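Hypothetical protein PSPTO_2114 (Pseudomonas syringae pv. tomato, PDB 2ODA) is a haloacid dehalogenase (HAD) superfamily protein, probably a phosphatase-like hydrolase related to phosphonoacetaldehyde hydrolase, whose substrate is not established. Local coordinates at residues K46-Q51 and G177-C182; G125-G130 and A187-K192. All blocks are in the same frame, centred on the assembly; numbering follows the deposited sequence.

Both contacts use helix 179-191, which lies over one face of the parallel sheet. Contact 1 takes its first turn and joins it to helix 41-51 on the same face. Contact 2 takes its last turn and joins it to strand 127-131 beneath. Each is partly buried. Contact 1 has a leucine pair on the inside and a loose carboxylate-amide approach at the surface. Contact 2 rests on one buried tryptophan and two arginines, whose polar ends are held by residues elsewhere. The two contacts meet at Ile-129, where its CD1 lies 3.6 Å from Leu-179 CD1 and also packs against the sulfur of Cys-182.

Contact 1: K46-Q51 and G177-C182; sequences KALRDQ and GELESC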
ATOM      1  N   LYS B  46     -18.261 -10.651 -16.676  1.00  7.08           N
ATOM      2  CA  LYS B  46     -18.047 -11.962 -17.321  1.00  7.37           C
ATOM      3  C   LYS B  46     -16.604 -12.135 -17.741  1.00  8.17           C
ATOM      4  O   LYS B  46     -16.017 -13.165 -17.419  1.00  8.97           O
ATOM      5  CB  LYS B  46     -18.971 -12.218 -18.509  1.00  7.42           C
ATOM      6  CG  LYS B  46     -18.557 -13.512 -19.231  1.00  7.06           C
ATOM      7  CD  LYS B  46     -19.613 -14.018 -20.199  1.00 11.22           C
ATOM      8  CE  LYS B  46     -19.047 -15.276 -20.919  1.00 11.88           C
ATOM      9  NZ  LYS B  46     -18.947 -16.425 -19.993  1.00 11.60           N
ATOM     10  N   ALA B  47     -16.039 -11.127 -18.422  1.00  8.63           N
ATOM     11  CA  ALA B  47     -14.648 -11.165 -18.885  1.00  9.78           C
ATOM     12  C   ALA B  47     -13.710 -11.369 -17.712  1.00 10.19           C
ATOM     13  O   ALA B  47     -12.826 -12.245 -17.756  1.00 10.13           O
ATOM     14  CB  ALA B  47     -14.291  -9.893 -19.635  1.00 10.88           C
ATOM     15  N   LEU B  48     -13.940 -10.617 -16.634  1.00  9.43           N
ATOM     16  CA  LEU B  48     -13.064 -10.691 -15.462  1.00  9.44           C
ATOM     17  C   LEU B  48     -13.178 -12.024 -14.733  1.00 10.38           C
ATOM     18  O   LEU B  48     -12.163 -12.637 -14.358  1.00 10.15           O
ATOM     19  CB  LEU B  48     -13.347  -9.532 -14.493  1.00  8.67           C
ATOM     20  CG  LEU B  48     -13.047  -8.139 -15.020  1.00  7.73           C
ATOM     21  CD1 LEU B  48     -13.549  -7.081 -13.990  1.00  6.83           C
ATOM     22  CD2 LEU B  48     -11.545  -7.980 -15.338  1.00  6.91           C
ATOM     23  N   ARG B  49     -14.410 -12.482 -14.526  1.00 10.83           N
ATOM     24  CA  ARG B  49     -14.614 -13.751 -13.855  1.00 11.94           C
ATOM     25  C   ARG B  49     -14.047 -14.903 -14.692  1.00 12.69           C
ATOM     26  O   ARG B  49     -13.382 -15.794 -14.152  1.00 13.10           O
ATOM     27  CB  ARG B  49     -16.101 -13.987 -13.558  1.00 11.80           C
ATOM     28  CG  ARG B  49     -16.312 -15.185 -12.657  1.00 13.21           C
ATOM     29  CD  ARG B  49     -17.742 -15.519 -12.472  1.00 14.12           C
ATOM     30  NE  ARG B  49     -17.847 -16.635 -11.545  1.00 14.39           N
ATOM     31  CZ  ARG B  49     -18.986 -17.073 -11.012  1.00 16.50           C
ATOM     32  NH1 ARG B  49     -20.136 -16.484 -11.283  1.00 16.80           N
ATOM     33  NH2 ARG B  49     -18.962 -18.091 -10.169  1.00 19.17           N
ATOM     34  N   ASP B  50     -14.304 -14.888 -15.995  1.00 13.64           N
ATOM     35  CA  ASP B  50     -13.749 -15.925 -16.870  1.00 14.91           C
ATOM     36  C   ASP B  50     -12.225 -15.945 -16.839  1.00 15.41           C
ATOM     37  O   ASP B  50     -11.637 -17.034 -16.866  1.00 16.27           O
ATOM     38  CB  ASP B  50     -14.237 -15.763 -18.298  1.00 15.35           C
ATOM     39  CG  ASP B  50     -15.707 -16.160 -18.472  1.00 15.78           C
ATOM     40  OD1 ASP B  50     -16.347 -16.674 -17.513  1.00 18.75           O
ATOM     41  OD2 ASP B  50     -16.200 -15.929 -19.580  1.00 18.12           O
ATOM     42  N   GLN B  51     -11.601 -14.763 -16.760  1.00 15.27           N
ATOM     43  CA  GLN B  51     -10.136 -14.629 -16.660  1.00 15.84           C
ATOM     44  C   GLN B  51      -9.560 -15.099 -15.324  1.00 14.66           C
ATOM     45  O   GLN B  51      -8.340 -15.246 -15.204  1.00 15.29           O
ATOM     46  CB  GLN B  51      -9.703 -13.159 -16.777  1.00 15.81           C
ATOM     47  CG  GLN B  51      -9.720 -12.524 -18.124  1.00 18.24           C
ATOM     48  CD  GLN B  51      -9.503 -11.016 -18.000  1.00 18.38           C
ATOM     49  OE1 GLN B  51      -8.655 -10.554 -17.227  1.00 18.98           O
ATOM     50  NE2 GLN B  51     -10.265 -10.248 -18.761  1.00 20.93           N
ATOM     51  N   GLY B 177     -18.966  -0.953 -19.107  1.00  8.78           N
ATOM     52  CA  GLY B 177     -18.798  -1.570 -20.431  1.00  9.83           C
ATOM     53  C   GLY B 177     -17.481  -1.121 -21.061  1.00 10.10           C
ATOM     54  O   GLY B 177     -16.959  -1.755 -21.994  1.00 11.40           O
ATOM     55  N   GLU B 178     -16.967   0.007 -20.584  1.00  9.12           N
ATOM     56  CA  GLU B 178     -15.704   0.564 -21.091  1.00  9.24           C
ATOM     57  C   GLU B 178     -14.487   0.134 -20.281  1.00  8.56           C
ATOM     58  O   GLU B 178     -13.353   0.555 -20.571  1.00  7.70           O
ATOM     59  CB  GLU B 178     -15.781   2.100 -21.109  1.00  8.92           C
ATOM     60  CG  GLU B 178     -16.757   2.665 -22.118  1.00 11.80           C
ATOM     61  CD  GLU B 178     -16.332   2.426 -23.567  1.00 16.29           C
ATOM     62  OE1 GLU B 178     -15.123   2.253 -23.813  1.00 16.26           O
ATOM     63  OE2 GLU B 178     -17.206   2.417 -24.462  1.00 16.34           O
ATOM     64  N   LEU B 179     -14.699  -0.717 -19.276  1.00  8.05           N
ATOM     65  CA  LEU B 179     -13.598  -1.063 -18.377  1.00  8.26           C
ATOM     66  C   LEU B 179     -12.446  -1.781 -19.088  1.00  8.40           C
ATOM     67  O   LEU B 179     -11.293  -1.495 -18.830  1.00  7.39           O
ATOM     68  CB  LEU B 179     -14.077  -1.909 -17.190  1.00  7.97           C
ATOM     69  CG  LEU B 179     -12.988  -2.303 -16.181  1.00  7.16           C
ATOM     70  CD1 LEU B 179     -12.449  -1.072 -15.428  1.00  7.33           C
ATOM     71  CD2 LEU B 179     -13.565  -3.271 -15.204  1.00  4.25           C
ATOM     72  N   GLU B 180     -12.771  -2.728 -19.961  1.00  8.95           N
ATOM     73  CA  GLU B 180     -11.739  -3.542 -20.613  1.00  9.31           C
ATOM     74  C   GLU B 180     -10.762  -2.676 -21.401  1.00  8.88           C
ATOM     75  O   GLU B 180      -9.535  -2.782 -21.227  1.00  8.59           O
ATOM     76  CB  GLU B 180     -12.410  -4.606 -21.505  1.00 10.84           C
ATOM     77  CG  GLU B 180     -11.568  -5.820 -21.858  1.00 14.91           C
ATOM     78  CD  GLU B 180     -12.393  -7.130 -21.926  1.00 18.79           C
ATOM     79  OE1 GLU B 180     -11.781  -8.188 -21.751  1.00 22.51           O
ATOM     80  OE2 GLU B 180     -13.637  -7.111 -22.124  1.00 21.25           O
ATOM     81  N   SER B 181     -11.305  -1.791 -22.231  1.00  8.80           N
ATOM     82  CA  SER B 181     -10.517  -0.844 -23.015  1.00  8.76           C
ATOM     83  C   SER B 181      -9.763   0.148 -22.135  1.00  8.23           C
ATOM     84  O   SER B 181      -8.641   0.532 -22.445  1.00  6.82           O
ATOM     85  CB  SER B 181     -11.432  -0.050 -23.939  1.00  9.25           C
ATOM     86  OG  SER B 181     -11.872  -0.890 -24.969  1.00 13.05           O
ATOM     87  N   CYS B 182     -10.390   0.558 -21.038  1.00  7.45           N
ATOM     88  CA  CYS B 182      -9.746   1.488 -20.107  1.00  7.80           C
ATOM     89  C   CYS B 182      -8.498   0.855 -19.480  1.00  7.51           C
ATOM     90  O   CYS B 182      -7.404   1.475 -19.459  1.00  7.77           O
ATOM     91  CB  CYS B 182     -10.760   1.888 -19.020  1.00  7.62           C
ATOM     92  SG  CYS B 182     -10.133   2.996 -17.792  1.00  8.37           S
TER
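Glu-180 OE1 faces helix 41-51, 3.7 Å from Ala-47 CB and 3.9 Å from Gln-51 NE2. The second distance is too long for a hydrogen bond. The contact joins two helices, 41-51 and 179-191, on one face of the parallel alpha/beta sheet of this HAD-type Rossmann-like fold. The backbones stay apart, with the nearest CA atoms, those of Ala-47 and Glu-180, separated by 8.3 Å. The small methyl of Ala-47 points at the other helix, and the Glu-180 carboxylate comes up to it with both oxygens; OE2 is 3.8 Å from the same CB. Glu-180 gets there because CG is anti to the backbone N (chi1 -159°) and the chain then bends at chi2. Gln-51 reaches in on an extended chain. Its amide plane is turned 34° from the carboxylate plane. This polar pair lies at the exposed side of the contact.

On the outer side of helix 41-51, a salt bridge spans one turn. Lys-46 NZ is 2.8 Å from Asp-50 OD2, which accepts on its syn lone pair. Neither residue touches segment 177-182.

The buried side is apolar. Leu-48 and Leu-179 both pack on Phe-11 of strand 9-12, so the two helices share a footing on the sheet. The two leucine side chains cross at about a right angle and meet through methyl groups, with Leu-48 CD1 4.0 Å from Leu-179 CD2.

Contact 2: G125-G130 and A187-K192; sequences GLWTIG and ALRRSK
The backbones come nearest at Trp-127 and Arg-190, whose CA atoms are 10.2 Å apart. Trp-127 begins strand 127-131 of the parallel HAD-type sheet, and Arg-190 lies in the last turn of helix 179-191, which packs over that sheet. Just before the strand, Gly-125 ends a helix in a Schellman motif with positive phi (94°). The indole of Trp-127 bridges the gap. CG stands anti to the carbonyl carbon (chi1 -76°), and the ring extends toward the helix between two successive arginines.

Arg-189 meets the ring at its edge, in plane: NH2 is 3.8 Å from Trp-127 CZ3. The guanidinium is turned almost perpendicular to the indole, at 81°, so it does not stack. Its polar end is held elsewhere, by a salt bridge to Glu-194 and a hydrogen bond from NH1 to His-170 O. The ring of His-170 also meets the indole.

Arg-190 touches the indole mainly with its aliphatic part. Its chain bends at chi3, and NH1 donates to Thr-5 O. Arg-190 CG packs 3.5 Å from Trp-127 CZ2, and Arg-190 CD lies 3.6 Å from Trp-127 NE1.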
ATOM      1  N   GLY B 125      -1.980   4.306  -2.964  1.00  6.15           N
ATOM      2  CA  GLY B 125      -0.945   4.127  -3.980  1.00  6.26           C
ATOM      3  C   GLY B 125      -1.413   3.387  -5.219  1.00  7.03           C
ATOM      4  O   GLY B 125      -0.584   2.970  -6.032  1.00  6.11           O
ATOM      5  N   LEU B 126      -2.734   3.206  -5.357  1.00  5.92           N
ATOM      6  CA  LEU B 126      -3.289   2.454  -6.494  1.00  6.69           C
ATOM      7  C   LEU B 126      -3.493   3.297  -7.751  1.00  5.92           C
ATOM      8  O   LEU B 126      -3.535   4.533  -7.700  1.00  4.68           O
ATOM      9  CB  LEU B 126      -4.630   1.791  -6.111  1.00  6.37           C
ATOM     10  CG  LEU B 126      -4.500   0.485  -5.298  1.00  8.97           C
ATOM     11  CD1 LEU B 126      -4.292   0.799  -3.830  1.00  9.97           C
ATOM     12  CD2 LEU B 126      -5.735  -0.411  -5.453  1.00  8.94           C
ATOM     13  N   TRP B 127      -3.606   2.597  -8.886  1.00  5.74           N
ATOM     14  CA  TRP B 127      -4.206   3.160 -10.091  1.00  5.81           C
ATOM     15  C   TRP B 127      -5.693   3.344  -9.800  1.00  5.20           C
ATOM     16  O   TRP B 127      -6.298   2.558  -9.062  1.00  5.51           O
ATOM     17  CB  TRP B 127      -4.044   2.206 -11.288  1.00  5.74           C
ATOM     18  CG  TRP B 127      -2.640   2.195 -11.863  1.00  5.18           C
ATOM     19  CD1 TRP B 127      -1.633   1.303 -11.582  1.00  7.73           C
ATOM     20  CD2 TRP B 127      -2.115   3.114 -12.816  1.00  4.49           C
ATOM     21  NE1 TRP B 127      -0.498   1.621 -12.317  1.00  6.19           N
ATOM     22  CE2 TRP B 127      -0.768   2.735 -13.074  1.00  7.33           C
ATOM     23  CE3 TRP B 127      -2.644   4.238 -13.470  1.00  5.54           C
ATOM     24  CZ2 TRP B 127       0.058   3.449 -13.956  1.00  7.25           C
ATOM     25  CZ3 TRP B 127      -1.826   4.946 -14.359  1.00  6.80           C
ATOM     26  CH2 TRP B 127      -0.487   4.538 -14.596  1.00  6.89           C
ATOM     27  N   THR B 128      -6.285   4.380 -10.389  1.00  5.59           N
ATOM     28  CA  THR B 128      -7.727   4.652 -10.196  1.00  5.31           C
ATOM     29  C   THR B 128      -8.475   4.883 -11.502  1.00  5.19           C
ATOM     30  O   THR B 128      -7.971   5.542 -12.402  1.00  5.71           O
ATOM     31  CB  THR B 128      -7.986   5.879  -9.257  1.00  5.45           C
ATOM     32  OG1 THR B 128      -7.370   7.051  -9.798  1.00  4.65           O
ATOM     33  CG2 THR B 128      -7.395   5.635  -7.878  1.00  5.22           C
ATOM     34  N   ILE B 129      -9.684   4.332 -11.587  1.00  4.90           N
ATOM     35  CA  ILE B 129     -10.584   4.563 -12.706  1.00  5.29           C
ATOM     36  C   ILE B 129     -11.852   5.137 -12.093  1.00  5.47           C
ATOM     37  O   ILE B 129     -12.413   4.541 -11.173  1.00  6.35           O
ATOM     38  CB  ILE B 129     -10.919   3.246 -13.487  1.00  4.47           C
ATOM     39  CG1 ILE B 129      -9.631   2.674 -14.109  1.00  6.12           C
ATOM     40  CG2 ILE B 129     -12.084   3.486 -14.532  1.00  4.62           C
ATOM     41  CD1 ILE B 129      -9.726   1.197 -14.664  1.00  6.10           C
ATOM     42  N   GLY B 130     -12.261   6.302 -12.584  1.00  5.85           N
ATOM     43  CA  GLY B 130     -13.476   6.969 -12.149  1.00  5.49           C
ATOM     44  C   GLY B 130     -14.628   6.691 -13.098  1.00  5.71           C
ATOM     45  O   GLY B 130     -14.428   6.458 -14.300  1.00  5.38           O
ATOM     46  N   ALA B 187      -2.551  -0.281 -19.133  1.00  7.00           N
ATOM     47  CA  ALA B 187      -1.439  -1.234 -19.298  1.00  7.69           C
ATOM     48  C   ALA B 187      -0.377  -0.659 -20.243  1.00  8.37           C
ATOM     49  O   ALA B 187       0.819  -0.787 -19.976  1.00  9.14           O
ATOM     50  CB  ALA B 187      -1.954  -2.580 -19.804  1.00  8.84           C
ATOM     51  N   LEU B 188      -0.827  -0.018 -21.330  1.00  9.40           N
ATOM     52  CA  LEU B 188       0.041   0.678 -22.287  1.00  9.92           C
ATOM     53  C   LEU B 188       0.803   1.811 -21.623  1.00  9.40           C
ATOM     54  O   LEU B 188       2.027   1.904 -21.766  1.00 10.39           O
ATOM     55  CB  LEU B 188      -0.765   1.203 -23.490  1.00  9.58           C
ATOM     56  CG  LEU B 188      -0.052   1.843 -24.709  1.00 10.57           C
ATOM     57  CD1 LEU B 188       1.036   0.928 -25.350  1.00 10.59           C
ATOM     58  CD2 LEU B 188      -1.100   2.267 -25.790  1.00 10.71           C
ATOM     59  N   ARG B 189       0.101   2.668 -20.886  1.00  9.04           N
ATOM     60  CA  ARG B 189       0.784   3.698 -20.053  1.00  8.84           C
ATOM     61  C   ARG B 189       1.867   3.109 -19.125  1.00  9.35           C
ATOM     62  O   ARG B 189       3.000   3.603 -19.080  1.00  8.34           O
ATOM     63  CB  ARG B 189      -0.227   4.554 -19.264  1.00  8.23           C
ATOM     64  CG  ARG B 189      -1.002   5.495 -20.161  1.00  8.12           C
ATOM     65  CD  ARG B 189      -2.356   5.908 -19.581  1.00  8.07           C
ATOM     66  NE  ARG B 189      -2.197   6.647 -18.332  1.00  7.90           N
ATOM     67  CZ  ARG B 189      -3.191   7.214 -17.661  1.00  7.50           C
ATOM     68  NH1 ARG B 189      -4.424   7.158 -18.143  1.00  8.07           N
ATOM     69  NH2 ARG B 189      -2.940   7.862 -16.522  1.00  8.24           N
ATOM     70  N   ARG B 190       1.536   2.008 -18.454  1.00  9.88           N
ATOM     71  CA  ARG B 190       2.493   1.291 -17.597  1.00  9.78           C
ATOM     72  C   ARG B 190       3.708   0.800 -18.374  1.00 10.71           C
ATOM     73  O   ARG B 190       4.840   0.865 -17.872  1.00 10.04           O
ATOM     74  CB  ARG B 190       1.814   0.114 -16.891  1.00 10.19           C
ATOM     75  CG  ARG B 190       0.854   0.557 -15.770  1.00  9.69           C
ATOM     76  CD  ARG B 190       0.180  -0.622 -15.101  1.00  9.14           C
ATOM     77  NE  ARG B 190       1.147  -1.533 -14.484  1.00 11.77           N
ATOM     78  CZ  ARG B 190       0.915  -2.824 -14.266  1.00 13.53           C
ATOM     79  NH1 ARG B 190      -0.252  -3.348 -14.580  1.00 13.08           N
ATOM     80  NH2 ARG B 190       1.844  -3.592 -13.718  1.00 15.97           N
ATOM     81  N   SER B 191       3.466   0.329 -19.601  1.00 11.29           N
ATOM     82  CA  SER B 191       4.526  -0.177 -20.466  1.00 12.19           C
ATOM     83  C   SER B 191       5.506   0.945 -20.817  1.00 12.55           C
ATOM     84  O   SER B 191       6.679   0.688 -21.078  1.00 12.63           O
ATOM     85  CB  SER B 191       3.931  -0.835 -21.732  1.00 11.19           C
ATOM     86  OG  SER B 191       3.609   0.127 -22.736  1.00 10.21           O
ATOM     87  N   LYS B 192       5.017   2.187 -20.789  1.00 12.98           N
ATOM     88  CA  LYS B 192       5.812   3.388 -21.074  1.00 13.33           C
ATOM     89  C   LYS B 192       6.430   3.999 -19.813  1.00 13.55           C
ATOM     90  O   LYS B 192       6.932   5.130 -19.834  1.00 13.22           O
ATOM     91  CB  LYS B 192       4.964   4.439 -21.811  1.00 13.80           C
ATOM     92  CG  LYS B 192       4.434   3.959 -23.150  1.00 13.48           C
ATOM     93  CD  LYS B 192       3.359   4.894 -23.716  1.00 14.48           C
ATOM     94  CE  LYS B 192       2.880   4.349 -25.067  1.00 16.90           C
ATOM     95  NZ  LYS B 192       2.123   5.353 -25.863  1.00 18.56           N
TER